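Local coordinates for outer membrane usher protein PapC (Escherichia coli, PDB 3L48) that exports and assembles pilus subunits through an outer-membrane pore as the full-length usher, of which this chain is the C-terminal domain, at residues Gly7-Ala17 / Ala74-Thr85. Numbering follows the deposited sequence.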
loop_
_atom_site.group_PDB
_atom_site.type_symbol
_atom_site.label_atom_id
_atom_site.label_comp_id
_atom_site.label_asym_id
_atom_site.label_seq_id
_atom_site.Cartn_x
_atom_site.Cartn_y
_atom_site.Cartn_z
ATOM N N GLY A 7 -12.165 6.464 7.001
ATOM C CA GLY A 7 -12.086 5.079 6.571
ATOM C C GLY A 7 -10.713 4.491 6.809
ATOM O O GLY A 7 -9.709 5.091 6.444
ATOM N N LYS A 8 -10.666 3.302 7.404
ATOM C CA LYS A 8 -9.395 2.752 7.863
ATOM C C LYS A 8 -8.966 1.405 7.276
ATOM O O LYS A 8 -7.778 1.195 7.060
ATOM C CB LYS A 8 -9.341 2.742 9.391
ATOM C CG LYS A 8 -9.061 4.110 9.974
ATOM C CD LYS A 8 -9.571 4.217 11.389
ATOM C CE LYS A 8 -9.591 5.665 11.841
ATOM N NZ LYS A 8 -10.453 5.855 13.044
ATOM N N ARG A 9 -9.895 0.490 7.015
ATOM C CA ARG A 9 -9.500 -0.730 6.305
ATOM C C ARG A 9 -9.679 -0.606 4.799
ATOM O O ARG A 9 -10.784 -0.359 4.310
ATOM C CB ARG A 9 -10.221 -1.986 6.792
ATOM C CG ARG A 9 -9.878 -3.180 5.896
ATOM C CD ARG A 9 -10.343 -4.511 6.433
ATOM N NE ARG A 9 -11.751 -4.758 6.161
ATOM C CZ ARG A 9 -12.338 -5.937 6.313
ATOM N NH1 ARG A 9 -11.629 -6.979 6.722
ATOM N NH2 ARG A 9 -13.629 -6.076 6.055
ATOM N N LEU A 10 -8.588 -0.802 4.067
ATOM C CA LEU A 10 -8.617 -0.670 2.617
ATOM C C LEU A 10 -8.239 -1.962 1.913
ATOM O O LEU A 10 -7.347 -2.682 2.353
ATOM C CB LEU A 10 -7.676 0.447 2.166
ATOM C CG LEU A 10 -7.972 1.828 2.744
ATOM C CD1 LEU A 10 -7.109 2.874 2.056
ATOM C CD2 LEU A 10 -9.451 2.154 2.594
ATOM N N PHE A 11 -8.935 -2.254 0.822
ATOM C CA PHE A 11 -8.555 -3.345 -0.062
ATOM C C PHE A 11 -7.742 -2.741 -1.200
ATOM O O PHE A 11 -8.301 -2.236 -2.175
ATOM C CB PHE A 11 -9.792 -4.057 -0.610
ATOM C CG PHE A 11 -10.754 -4.515 0.454
ATOM C CD1 PHE A 11 -10.333 -5.348 1.479
ATOM C CD2 PHE A 11 -12.082 -4.121 0.423
ATOM C CE1 PHE A 11 -11.221 -5.776 2.461
ATOM C CE2 PHE A 11 -12.975 -4.546 1.399
ATOM C CZ PHE A 11 -12.543 -5.376 2.420
ATOM N N ALA A 12 -6.422 -2.778 -1.064
ATOM C CA ALA A 12 -5.548 -2.059 -1.986
ATOM C C ALA A 12 -5.056 -2.921 -3.142
ATOM O O ALA A 12 -4.490 -3.997 -2.939
ATOM C CB ALA A 12 -4.367 -1.451 -1.237
ATOM N N ILE A 13 -5.285 -2.440 -4.359
ATOM C CA ILE A 13 -4.715 -3.059 -5.543
ATOM C C ILE A 13 -3.446 -2.293 -5.897
ATOM O O ILE A 13 -3.503 -1.173 -6.407
ATOM C CB ILE A 13 -5.696 -3.037 -6.730
ATOM C CG1 ILE A 13 -7.054 -3.613 -6.315
ATOM C CG2 ILE A 13 -5.124 -3.812 -7.918
ATOM C CD1 ILE A 13 -6.979 -5.025 -5.772
ATOM N N LEU A 14 -2.300 -2.895 -5.605
ATOM C CA LEU A 14 -1.016 -2.229 -5.781
ATOM C C LEU A 14 -0.366 -2.546 -7.126
ATOM O O LEU A 14 -0.219 -3.711 -7.499
ATOM C CB LEU A 14 -0.057 -2.636 -4.663
ATOM C CG LEU A 14 -0.473 -2.384 -3.214
ATOM C CD1 LEU A 14 0.473 -3.110 -2.270
ATOM C CD2 LEU A 14 -0.484 -0.901 -2.917
ATOM N N ARG A 15 0.020 -1.503 -7.852
ATOM C CA ARG A 15 0.811 -1.667 -9.066
ATOM C C ARG A 15 1.830 -0.540 -9.176
ATOM O O ARG A 15 1.522 0.613 -8.873
ATOM C CB ARG A 15 -0.077 -1.704 -10.316
ATOM C CG ARG A 15 -1.115 -2.817 -10.319
ATOM C CD ARG A 15 -1.503 -3.213 -11.737
ATOM N NE ARG A 15 -0.469 -4.017 -12.381
ATOM C CZ ARG A 15 -0.647 -5.256 -12.826
ATOM N NH1 ARG A 15 -1.827 -5.845 -12.710
ATOM N NH2 ARG A 15 0.356 -5.905 -13.394
ATOM N N LEU A 16 3.043 -0.877 -9.599
ATOM C CA LEU A 16 4.088 0.119 -9.780
ATOM C C LEU A 16 3.798 0.949 -11.023
ATOM O O LEU A 16 2.964 0.572 -11.854
ATOM C CB LEU A 16 5.471 -0.532 -9.875
ATOM C CG LEU A 16 6.154 -0.875 -8.547
ATOM C CD1 LEU A 16 5.420 -2.001 -7.836
ATOM C CD2 LEU A 16 7.612 -1.252 -8.779
ATOM N N ALA A 17 4.482 2.083 -11.139
ATOM C CA ALA A 17 4.326 2.960 -12.293
ATOM C C ALA A 17 4.610 2.224 -13.600
ATOM O O ALA A 17 4.033 2.545 -14.638
ATOM C CB ALA A 17 5.231 4.189 -12.163
ATOM N N ALA A 74 -10.470 8.184 0.843
ATOM C CA ALA A 74 -10.511 6.767 1.169
ATOM C C ALA A 74 -11.409 6.509 2.382
ATOM O O ALA A 74 -11.297 7.185 3.407
ATOM C CB ALA A 74 -9.105 6.241 1.417
ATOM N N ILE A 75 -12.307 5.536 2.255
ATOM C CA ILE A 75 -13.151 5.125 3.372
ATOM C C ILE A 75 -13.078 3.616 3.573
ATOM O O ILE A 75 -12.544 2.895 2.729
ATOM C CB ILE A 75 -14.620 5.567 3.192
ATOM C CG1 ILE A 75 -15.219 4.962 1.921
ATOM C CG2 ILE A 75 -14.716 7.086 3.174
ATOM C CD1 ILE A 75 -16.666 5.346 1.691
ATOM N N SER A 76 -13.626 3.145 4.688
ATOM C CA SER A 76 -13.462 1.755 5.096
ATOM C C SER A 76 -14.129 0.769 4.140
ATOM O O SER A 76 -15.207 1.035 3.603
ATOM C CB SER A 76 -13.969 1.546 6.526
ATOM O OG SER A 76 -13.423 0.363 7.084
ATOM N N ASP A 77 -13.470 -0.368 3.943
ATOM C CA ASP A 77 -13.926 -1.411 3.025
ATOM C C ASP A 77 -13.987 -0.953 1.574
ATOM O O ASP A 77 -14.749 -1.494 0.776
ATOM C CB ASP A 77 -15.272 -1.989 3.462
ATOM C CG ASP A 77 -15.127 -3.049 4.537
ATOM O OD1 ASP A 77 -16.111 -3.776 4.788
ATOM O OD2 ASP A 77 -14.028 -3.159 5.124
ATOM N N GLN A 78 -13.174 0.039 1.234
ATOM C CA GLN A 78 -13.077 0.493 -0.146
ATOM C C GLN A 78 -11.941 -0.227 -0.861
ATOM O O GLN A 78 -10.819 -0.285 -0.358
ATOM C CB GLN A 78 -12.843 2.006 -0.201
ATOM C CG GLN A 78 -12.743 2.574 -1.610
ATOM C CD GLN A 78 -12.548 4.082 -1.624
ATOM O OE1 GLN A 78 -12.632 4.740 -0.587
ATOM N NE2 GLN A 78 -12.284 4.636 -2.804
ATOM N N GLN A 79 -12.233 -0.782 -2.031
ATOM C CA GLN A 79 -11.181 -1.289 -2.899
ATOM C C GLN A 79 -10.706 -0.150 -3.782
ATOM O O GLN A 79 -11.515 0.519 -4.424
ATOM C CB GLN A 79 -11.680 -2.435 -3.779
ATOM C CG GLN A 79 -10.612 -2.954 -4.742
ATOM C CD GLN A 79 -11.181 -3.855 -5.819
ATOM O OE1 GLN A 79 -11.441 -3.415 -6.941
ATOM N NE2 GLN A 79 -11.381 -5.119 -5.483
ATOM N N LEU A 80 -9.399 0.078 -3.819
ATOM C CA LEU A 80 -8.863 1.109 -4.695
ATOM C C LEU A 80 -7.462 0.793 -5.211
ATOM O O LEU A 80 -6.672 0.117 -4.549
ATOM C CB LEU A 80 -8.890 2.479 -4.011
ATOM C CG LEU A 80 -7.790 2.801 -3.001
ATOM C CD1 LEU A 80 -8.006 4.196 -2.430
ATOM C CD2 LEU A 80 -7.744 1.769 -1.886
ATOM N N LEU A 81 -7.182 1.285 -6.413
ATOM C CA LEU A 81 -5.861 1.197 -7.012
ATOM C C LEU A 81 -4.919 2.144 -6.285
ATOM O O LEU A 81 -5.239 3.318 -6.095
ATOM C CB LEU A 81 -5.932 1.592 -8.491
ATOM C CG LEU A 81 -4.625 1.617 -9.287
ATOM C CD1 LEU A 81 -4.130 0.203 -9.552
ATOM C CD2 LEU A 81 -4.800 2.385 -10.600
ATOM N N LEU A 82 -3.766 1.633 -5.870
ATOM C CA LEU A 82 -2.720 2.490 -5.320
ATOM C C LEU A 82 -1.457 2.395 -6.175
ATOM O O LEU A 82 -0.662 1.469 -6.019
ATOM C CB LEU A 82 -2.411 2.118 -3.866
ATOM C CG LEU A 82 -3.552 2.298 -2.859
ATOM C CD1 LEU A 82 -3.070 1.988 -1.455
ATOM C CD2 LEU A 82 -4.114 3.712 -2.923
ATOM N N PRO A 83 -1.284 3.345 -7.104
ATOM C CA PRO A 83 -0.067 3.372 -7.921
ATOM C C PRO A 83 1.157 3.522 -7.033
ATOM O O PRO A 83 1.273 4.500 -6.296
ATOM C CB PRO A 83 -0.250 4.625 -8.785
ATOM C CG PRO A 83 -1.725 4.822 -8.853
ATOM C CD PRO A 83 -2.246 4.384 -7.508
ATOM N N CYS A 84 2.071 2.559 -7.101
ATOM C CA CYS A 84 3.272 2.600 -6.273
ATOM C C CYS A 84 4.465 3.169 -7.040
ATOM O O CYS A 84 4.976 2.548 -7.972
ATOM C CB CYS A 84 3.601 1.210 -5.725
ATOM S SG CYS A 84 4.659 1.234 -4.259
ATOM N N THR A 85 4.902 4.358 -6.635
ATOM C CA THR A 85 5.975 5.059 -7.320
ATOM C C THR A 85 7.248 5.064 -6.486
ATOM O O THR A 85 7.232 5.463 -5.319
ATOM C CB THR A 85 5.568 6.504 -7.664
ATOM O OG1 THR A 85 5.261 7.215 -6.460
ATOM C CG2 THR A 85 4.344 6.505 -8.564
HETATM O O HOH W 1 -12.118 -0.457 9.389
#
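With CG of Arg9 anti to the backbone N (chi1 173°) and the chain bent at chi3 (81°), the guanidinium turns side-on to Asp77. Arg9 NE and NH2 both grip one carboxylate oxygen, at 3.0 and 3.1 Å from Asp77 OD2, reaching it from the same face of the carboxylate, whose plane lies 29° from that of the guanidinium. Phe11 CZ sits 3.5 Å above one guanidinium face, towards the rim. A lysine in place of Arg9 would probably lose this two-nitrogen grip and leave Asp77 freer to turn. Asp77 N also meets Arg9 O at 2.7 Å. Beyond, strands 10-16 and 78-84 run parallel in a ladder that includes Ile13 N to Leu80 O and Leu82 N to Ile13 O; strand 44-47 flanks 10-16 on its other edge, completing one sheet of the Ig-like sandwich. Leu10, Ala12, Leu14, Leu80 and Leu82 share the inward face, where Leu82 CD1 lies 3.7 Å from Ala12 CB and Leu82 CB as far from Leu14 CD2. On the outer face Gln79 CG packs against Ile13 CG1 (3.9 Å). Farther on, Cys84 N bonds Arg15 O at 2.7 Å, while its SG forms the disulfide to Cys66 in the opposing sheet.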